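Local coordinates for putative enoyl-CoA hydratase/isomerase (Acinetobacter baumannii, PDB 3FDU), which probably acts on acyl-CoA thioesters as an enoyl-CoA hydratase or isomerase of the crotonase superfamily, at residues Gln120-Phe125 and Gln209-Met214; Pro87-Leu92 and Glu230-Arg235; Gln149-Gln154 and His158-Leu163. The protein carries 4 engineered substitutions. All blocks are in the same frame, centred on the assembly; numbering follows the deposited sequence.

Overall arrangement
The three contacts show how one crotonase-type chain joins its parts by three different means: a buried ion pair between sheet and helix in contact 1, an aromatic pair between two helices in contact 2 and close packing of consecutive helices in contact 3. Along the chain contact 3 is nested within contact 1, and that within contact 2. Centres of contacts 1 and 2 lie about 23 Å apart, and that of contact 3 about 19 Å from each. Gln120 joins the set, its CG 3.8 Å from Leu92 O and its NE2 3.9 Å from Leu150 CD1; contacts 2 and 3 do not touch. All three reach neighbouring subunits, contacts 2 and 3 the same one. A glycerol lies about 4 Å from the Phe232 side chain.

Contact 1 of 3, residues Gln120-Phe125 and Gln209-Met214; sequences QADLVF and QTKALM
Lys211 NZ is the polar atom on which this contact turns: it donates to Asp122 OD2 over 2.8 Å, forming a salt bridge, and also to Lys100 O and to a bound water. The pair belongs to the crotonase fold, where it joins the residue just ahead of the central-sheet strand 123-126 to helix 204-214 of the C-terminal helical region. The lysine side chain reaches the carboxylate by running straight: CG lies anti to the backbone N (chi1 -175°) and the chain stays extended from there to the ammonium group, spanning a backbone separation of 8.7 Å between Asp122 CA and Lys211 CA. The two side chains cross at about a right angle, and NZ meets OD2 on its syn lone pair, the side of the other oxygen. Lys211 CE comes within 3.4 Å of Asp122 OD1, so the last methylenes cross the carboxylate near both oxygens.

Further partners share the charge of the acid. OD2 accepts from Leu102 N, at the start of the adjoining strand 102-106, and OD1 is hydrogen-bonded to Tyr157 OH of a neighbouring subunit. Both residues are buried, so this network probably favours the charged forms of acid and base, and it carries the ion pair to the trimer interface. The water extends the grip to the backbone just before the strand: it accepts from Lys211 NZ at 2.8 Å and lies 2.8 Å from Gln120 O, to which it can donate, though other acceptors compete for its protons.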
# COMPACT_ATOMS: atom_id res chain seq x y z
N GLN A 120 12.85 -7.04 -2.20
CA GLN A 120 13.94 -6.84 -1.25
C GLN A 120 14.84 -5.64 -1.55
O GLN A 120 15.71 -5.30 -0.74
CB GLN A 120 14.82 -8.12 -1.14
CG GLN A 120 14.11 -9.47 -1.28
CD GLN A 120 12.90 -9.62 -0.43
OE1 GLN A 120 12.85 -9.18 0.73
NE2 GLN A 120 11.87 -10.23 -0.99
N ALA A 121 14.74 -5.02 -2.73
CA ALA A 121 15.62 -3.91 -3.07
C ALA A 121 15.04 -2.61 -2.52
O ALA A 121 13.83 -2.49 -2.41
CB ALA A 121 15.81 -3.80 -4.62
N ASP A 122 15.89 -1.62 -2.25
CA ASP A 122 15.42 -0.29 -1.88
C ASP A 122 14.90 0.57 -3.03
O ASP A 122 13.95 1.32 -2.87
CB ASP A 122 16.55 0.42 -1.16
CG ASP A 122 17.06 -0.40 0.01
OD1 ASP A 122 16.22 -0.75 0.86
OD2 ASP A 122 18.27 -0.74 0.04
N LEU A 123 15.59 0.47 -4.18
CA LEU A 123 15.27 1.26 -5.39
C LEU A 123 15.42 0.35 -6.61
O LEU A 123 16.30 -0.52 -6.65
CB LEU A 123 16.25 2.41 -5.57
CG LEU A 123 16.47 3.23 -4.29
CD1 LEU A 123 17.66 4.13 -4.49
CD2 LEU A 123 15.21 3.96 -4.04
N VAL A 124 14.51 0.52 -7.55
CA VAL A 124 14.50 -0.26 -8.75
C VAL A 124 14.29 0.63 -9.96
O VAL A 124 13.35 1.46 -9.98
CB VAL A 124 13.35 -1.27 -8.73
CG1 VAL A 124 13.37 -2.09 -10.03
CG2 VAL A 124 13.49 -2.24 -7.53
N PHE A 125 15.20 0.51 -10.95
CA PHE A 125 15.05 1.24 -12.20
C PHE A 125 14.84 0.25 -13.35
O PHE A 125 15.44 -0.82 -13.37
CB PHE A 125 16.26 2.15 -12.47
CG PHE A 125 16.55 3.11 -11.34
CD1 PHE A 125 15.70 4.21 -11.10
CD2 PHE A 125 17.63 2.88 -10.47
CE1 PHE A 125 15.96 5.11 -10.02
CE2 PHE A 125 17.89 3.79 -9.44
CZ PHE A 125 17.03 4.88 -9.22
N GLN A 209 21.30 3.61 9.34
CA GLN A 209 20.29 3.77 10.40
C GLN A 209 18.87 3.99 9.83
O GLN A 209 17.87 3.56 10.38
CB GLN A 209 20.67 4.97 11.25
CG GLN A 209 19.61 5.33 12.20
CD GLN A 209 19.55 4.32 13.29
OE1 GLN A 209 20.36 4.38 14.25
NE2 GLN A 209 18.62 3.35 13.18
N THR A 210 18.78 4.71 8.73
CA THR A 210 17.48 5.01 8.14
C THR A 210 16.85 3.70 7.60
O THR A 210 15.67 3.43 7.81
CB THR A 210 17.67 5.97 6.97
OG1 THR A 210 18.20 7.20 7.48
CG2 THR A 210 16.33 6.22 6.24
N LYS A 211 17.68 2.94 6.88
CA LYS A 211 17.25 1.63 6.38
C LYS A 211 16.85 0.66 7.52
O LYS A 211 15.82 -0.05 7.45
CB LYS A 211 18.33 1.01 5.45
CG LYS A 211 17.79 -0.33 4.84
CD LYS A 211 18.64 -0.83 3.64
CE LYS A 211 18.18 -2.25 3.23
NZ LYS A 211 18.96 -2.62 1.95
N ALA A 212 17.60 0.67 8.62
CA ALA A 212 17.31 -0.20 9.77
C ALA A 212 15.94 0.14 10.38
O ALA A 212 15.17 -0.79 10.72
CB ALA A 212 18.44 -0.09 10.87
N LEU A 213 15.64 1.44 10.49
CA LEU A 213 14.31 1.88 10.96
C LEU A 213 13.14 1.50 10.00
O LEU A 213 12.05 1.09 10.45
CB LEU A 213 14.29 3.38 11.17
CG LEU A 213 15.01 3.86 12.47
CD1 LEU A 213 15.34 5.38 12.34
CD2 LEU A 213 14.18 3.57 13.73
N MET A 214 13.37 1.69 8.70
CA MET A 214 12.34 1.30 7.69
C MET A 214 12.09 -0.21 7.74
O MET A 214 10.98 -0.71 7.46
CB MET A 214 12.79 1.71 6.28
CG MET A 214 13.03 3.25 6.09
SD MET A 214 13.61 3.74 4.42
CE MET A 214 12.20 3.22 3.46
O HOH W 1 17.56 -4.99 1.39

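Contact 2 of 3, residues Pro87-Leu92 and Glu230-Arg235; sequences PPFVLL and EIFMQR
Phe89 turns the edge of its ring toward the face of Phe232, a T-shaped aromatic pair with planes at 80° and centroids 5.5 Å apart. Within the crotonase fold this pair bridges helix 87-97 and the long helix 218-236, in the C-terminal part of the chain, elements separated by well over a hundred residues. Little else passes between the two segments: the backbones stay well apart, Phe89 CA being 10.4 Å from Phe232 CA, and the rings fill the distance.

Each ring is delivered by a different first torsion. In Phe89, CG is anti to the carbonyl carbon and beside the backbone N (chi1 -50°), which directs the far end of the ring, CZ, at the other helix. In Phe232, CG is anti to the backbone N instead (chi1 -173°), and its ring stands across the path of the incoming edge. Contact is therefore made by one atom on the first side and by the root of the ring on the second: Phe89 CZ lies 3.8 Å from Phe232 CD2, and Phe232 CG sits in the plane of the Phe89 ring, at its edge.

Phe89 also packs on Glu144 in a loop, while on the second helix Ile231 touches Leu213 of a neighbouring subunit, so the helix that presents Phe232 also takes part in the trimer interface. The side chain of Phe232 is about 4 Å from a glycerol, probably derived from the crystallisation liquor. Phe232 CB, where the ring joins the chain, is 4.0 Å from Phe89 CZ.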
# COMPACT_ATOMS: atom_id res chain seq x y z
N PRO A 87 17.88 -23.00 -2.16
CA PRO A 87 18.69 -21.84 -2.65
C PRO A 87 17.97 -20.54 -2.94
O PRO A 87 18.44 -19.51 -2.50
CB PRO A 87 19.41 -22.40 -3.89
CG PRO A 87 19.59 -23.92 -3.52
CD PRO A 87 18.25 -24.25 -2.86
N PRO A 88 16.81 -20.56 -3.63
CA PRO A 88 16.17 -19.24 -3.86
C PRO A 88 15.79 -18.52 -2.55
O PRO A 88 15.86 -17.32 -2.51
CB PRO A 88 14.87 -19.56 -4.61
CG PRO A 88 14.98 -21.00 -5.06
CD PRO A 88 16.06 -21.67 -4.25
N PHE A 89 15.32 -19.22 -1.53
CA PHE A 89 15.00 -18.54 -0.24
C PHE A 89 16.24 -17.99 0.46
O PHE A 89 16.18 -16.95 1.15
CB PHE A 89 14.20 -19.47 0.65
CG PHE A 89 13.03 -20.07 -0.06
CD1 PHE A 89 11.90 -19.34 -0.27
CD2 PHE A 89 13.08 -21.38 -0.54
CE1 PHE A 89 10.80 -19.90 -0.94
CE2 PHE A 89 12.02 -21.93 -1.22
CZ PHE A 89 10.87 -21.17 -1.45
N VAL A 90 17.36 -18.68 0.30
CA VAL A 90 18.66 -18.20 0.84
C VAL A 90 19.05 -16.84 0.20
O VAL A 90 19.40 -15.88 0.90
CB VAL A 90 19.82 -19.24 0.63
CG1 VAL A 90 21.24 -18.62 1.05
CG2 VAL A 90 19.56 -20.53 1.47
N LEU A 91 18.93 -16.74 -1.12
CA LEU A 91 19.17 -15.47 -1.84
C LEU A 91 18.20 -14.40 -1.36
O LEU A 91 18.63 -13.26 -1.03
CB LEU A 91 19.05 -15.67 -3.37
CG LEU A 91 19.06 -14.38 -4.22
CD1 LEU A 91 20.31 -13.59 -3.90
CD2 LEU A 91 19.00 -14.75 -5.74
N LEU A 92 16.90 -14.72 -1.33
CA LEU A 92 15.94 -13.71 -0.93
C LEU A 92 16.18 -13.19 0.48
O LEU A 92 16.04 -12.00 0.71
CB LEU A 92 14.49 -14.20 -1.09
CG LEU A 92 14.00 -14.36 -2.55
CD1 LEU A 92 12.91 -15.47 -2.67
CD2 LEU A 92 13.48 -13.05 -3.08
N GLU A 230 7.81 -23.21 3.17
CA GLU A 230 7.24 -24.51 3.56
C GLU A 230 6.06 -24.91 2.64
O GLU A 230 6.00 -26.05 2.09
CB GLU A 230 6.84 -24.45 5.05
CG GLU A 230 6.14 -25.71 5.55
CD GLU A 230 6.03 -25.74 7.10
OE1 GLU A 230 5.96 -26.86 7.63
OE2 GLU A 230 6.03 -24.67 7.78
N ILE A 231 5.15 -23.97 2.43
CA ILE A 231 4.05 -24.19 1.51
C ILE A 231 4.53 -24.44 0.06
O ILE A 231 4.00 -25.31 -0.63
CB ILE A 231 3.03 -23.02 1.59
CG1 ILE A 231 2.38 -23.06 3.00
CG2 ILE A 231 1.99 -23.08 0.36
CD1 ILE A 231 1.57 -21.85 3.33
N PHE A 232 5.53 -23.69 -0.37
CA PHE A 232 6.11 -23.80 -1.71
C PHE A 232 6.65 -25.24 -1.94
O PHE A 232 6.42 -25.85 -3.00
CB PHE A 232 7.25 -22.76 -1.85
CG PHE A 232 7.84 -22.67 -3.25
CD1 PHE A 232 7.40 -21.68 -4.14
CD2 PHE A 232 8.86 -23.51 -3.66
CE1 PHE A 232 7.96 -21.58 -5.48
CE2 PHE A 232 9.41 -23.42 -4.98
CZ PHE A 232 8.97 -22.45 -5.87
N MET A 233 7.36 -25.79 -0.95
CA MET A 233 7.88 -27.17 -1.08
C MET A 233 6.82 -28.27 -1.11
O MET A 233 7.00 -29.31 -1.80
CB MET A 233 8.98 -27.43 -0.03
CG MET A 233 10.34 -26.72 -0.33
SD MET A 233 11.19 -27.10 -1.92
CE MET A 233 11.42 -28.92 -1.63
N GLN A 234 5.71 -28.06 -0.38
CA GLN A 234 4.49 -28.89 -0.48
C GLN A 234 3.97 -28.96 -1.91
O GLN A 234 3.59 -30.02 -2.41
CB GLN A 234 3.36 -28.34 0.41
CG GLN A 234 3.65 -28.42 1.92
CD GLN A 234 2.56 -27.76 2.78
OE1 GLN A 234 1.50 -27.33 2.29
NE2 GLN A 234 2.81 -27.69 4.06
N ARG A 235 3.94 -27.80 -2.57
CA ARG A 235 3.59 -27.73 -4.01
C ARG A 235 4.61 -28.35 -4.89
O ARG A 235 4.27 -29.12 -5.77
CB ARG A 235 3.35 -26.27 -4.47
CG ARG A 235 2.56 -25.45 -3.49
CD ARG A 235 1.09 -25.42 -3.72
NE ARG A 235 0.61 -26.52 -4.52
CZ ARG A 235 0.12 -27.65 -4.02
NH1 ARG A 235 0.03 -27.80 -2.70
NH2 ARG A 235 -0.32 -28.59 -4.84

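Contact 3 of 3, residues Gln149-Gln154 and His158-Leu163; sequences QLLVKQ and HKAAEL
Leu151 CG lies anti to the backbone N (chi1 -171°), and this torsion lays the branched end of the side chain alongside Ala160, with CG 3.7 Å from Ala160 CB. CD2 extends beyond CG and ends 4.0 Å from Ala160 CA. Val152 supplies the other flank: its CG1 is the branch anti to the backbone N (chi1 166°), which leaves CG2 beside that nitrogen and 4.0 Å from Ala160 CB.

The single methyl group of Ala160 is thus met by two successive residues of helix 147-155. It comes close to the backbone as well as to the side chains, for Ala160 CB is 3.7 Å from both Leu151 O and Val152 CA. With so small a residue at the crossing the helices approach until Val152 CA and Ala160 CA are 5.2 Å apart. Helices 147-155 and 157-166 are consecutive, joined by a very short connection and packed across each other, and they lie within the crotonase fold at the subunit interfaces of the trimer. Leu151 also packs on Leu164 of the second helix and on Ile134 and Leu180 in loops.

Lys159 and Glu162 of helix 157-166 also meet a neighbouring subunit. Lys159 NZ forms a salt bridge with Glu162 OE2 one turn on, at 2.8 Å, meeting it on the syn side but 30° out of the carboxylate plane. The same two atoms reach Asn182 of a neighbouring subunit, Lys159 NZ donating to its backbone O and Glu162 OE2 accepting from its ND2.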
# COMPACT_ATOMS: atom_id res chain seq x y z
N GLN A 149 2.93 -11.07 1.41
CA GLN A 149 2.75 -9.91 2.27
C GLN A 149 3.38 -8.63 1.71
O GLN A 149 2.72 -7.59 1.71
CB GLN A 149 3.26 -10.17 3.73
CG GLN A 149 2.38 -11.19 4.47
CD GLN A 149 2.84 -11.43 5.92
OE1 GLN A 149 3.44 -10.56 6.53
NE2 GLN A 149 2.57 -12.62 6.44
N LEU A 150 4.62 -8.71 1.23
CA LEU A 150 5.32 -7.55 0.66
C LEU A 150 4.69 -6.97 -0.61
O LEU A 150 4.64 -5.74 -0.77
CB LEU A 150 6.80 -7.85 0.38
CG LEU A 150 7.61 -8.30 1.61
CD1 LEU A 150 9.03 -8.64 1.11
CD2 LEU A 150 7.64 -7.21 2.65
N LEU A 151 4.20 -7.83 -1.51
CA LEU A 151 3.54 -7.29 -2.73
C LEU A 151 2.16 -6.68 -2.36
O LEU A 151 1.75 -5.68 -2.90
CB LEU A 151 3.33 -8.42 -3.80
CG LEU A 151 2.84 -7.89 -5.17
CD1 LEU A 151 3.86 -6.90 -5.80
CD2 LEU A 151 2.57 -9.06 -6.17
N VAL A 152 1.42 -7.30 -1.43
CA VAL A 152 0.16 -6.68 -0.99
C VAL A 152 0.43 -5.28 -0.40
O VAL A 152 -0.29 -4.30 -0.64
CB VAL A 152 -0.57 -7.56 0.11
CG1 VAL A 152 -1.70 -6.76 0.81
CG2 VAL A 152 -1.13 -8.80 -0.50
N LYS A 153 1.49 -5.17 0.39
CA LYS A 153 1.84 -3.85 0.96
C LYS A 153 2.32 -2.84 -0.10
O LYS A 153 1.94 -1.68 -0.08
CB LYS A 153 2.90 -4.01 2.07
CG LYS A 153 2.26 -4.59 3.39
CD LYS A 153 3.33 -4.84 4.49
CE LYS A 153 2.72 -5.70 5.62
NZ LYS A 153 3.72 -6.00 6.70
N GLN A 154 3.15 -3.29 -1.04
CA GLN A 154 3.77 -2.40 -2.03
C GLN A 154 2.76 -2.00 -3.12
O GLN A 154 2.73 -0.84 -3.55
CB GLN A 154 5.00 -3.08 -2.64
CG GLN A 154 5.73 -2.27 -3.77
CD GLN A 154 6.36 -0.95 -3.32
OE1 GLN A 154 7.52 -0.93 -2.95
NE2 GLN A 154 5.61 0.15 -3.40
N HIS A 158 -5.72 -5.50 -4.18
CA HIS A 158 -6.32 -5.84 -5.48
C HIS A 158 -5.29 -6.08 -6.57
O HIS A 158 -5.40 -7.02 -7.35
CB HIS A 158 -7.33 -4.76 -5.93
CG HIS A 158 -8.65 -4.83 -5.22
ND1 HIS A 158 -9.43 -3.71 -4.96
CD2 HIS A 158 -9.34 -5.88 -4.72
CE1 HIS A 158 -10.53 -4.08 -4.32
NE2 HIS A 158 -10.50 -5.39 -4.18
N LYS A 159 -4.30 -5.20 -6.69
CA LYS A 159 -3.31 -5.38 -7.75
C LYS A 159 -2.42 -6.57 -7.47
O LYS A 159 -2.02 -7.29 -8.40
CB LYS A 159 -2.44 -4.12 -7.97
CG LYS A 159 -1.53 -4.21 -9.20
CD LYS A 159 -2.34 -4.37 -10.56
CE LYS A 159 -3.51 -3.32 -10.63
NZ LYS A 159 -4.34 -3.27 -11.91
N ALA A 160 -2.05 -6.77 -6.21
CA ALA A 160 -1.21 -7.91 -5.89
C ALA A 160 -1.98 -9.21 -6.24
O ALA A 160 -1.41 -10.15 -6.78
CB ALA A 160 -0.81 -7.91 -4.37
N ALA A 161 -3.26 -9.26 -5.89
CA ALA A 161 -4.04 -10.46 -6.23
C ALA A 161 -4.13 -10.65 -7.75
O ALA A 161 -4.02 -11.78 -8.25
CB ALA A 161 -5.45 -10.39 -5.59
N GLU A 162 -4.29 -9.57 -8.52
CA GLU A 162 -4.29 -9.69 -10.01
C GLU A 162 -2.99 -10.29 -10.59
O GLU A 162 -3.00 -11.22 -11.43
CB GLU A 162 -4.64 -8.32 -10.66
CG GLU A 162 -4.46 -8.23 -12.20
CD GLU A 162 -4.72 -6.83 -12.74
OE1 GLU A 162 -4.40 -6.64 -13.89
OE2 GLU A 162 -5.17 -5.92 -12.00
N LEU A 163 -1.85 -9.83 -10.10
CA LEU A 163 -0.58 -10.34 -10.64
C LEU A 163 -0.29 -11.74 -10.13
O LEU A 163 0.27 -12.56 -10.85
CB LEU A 163 0.57 -9.41 -10.26
CG LEU A 163 0.46 -7.93 -10.72
CD1 LEU A 163 1.63 -7.02 -10.23
CD2 LEU A 163 0.35 -7.88 -12.26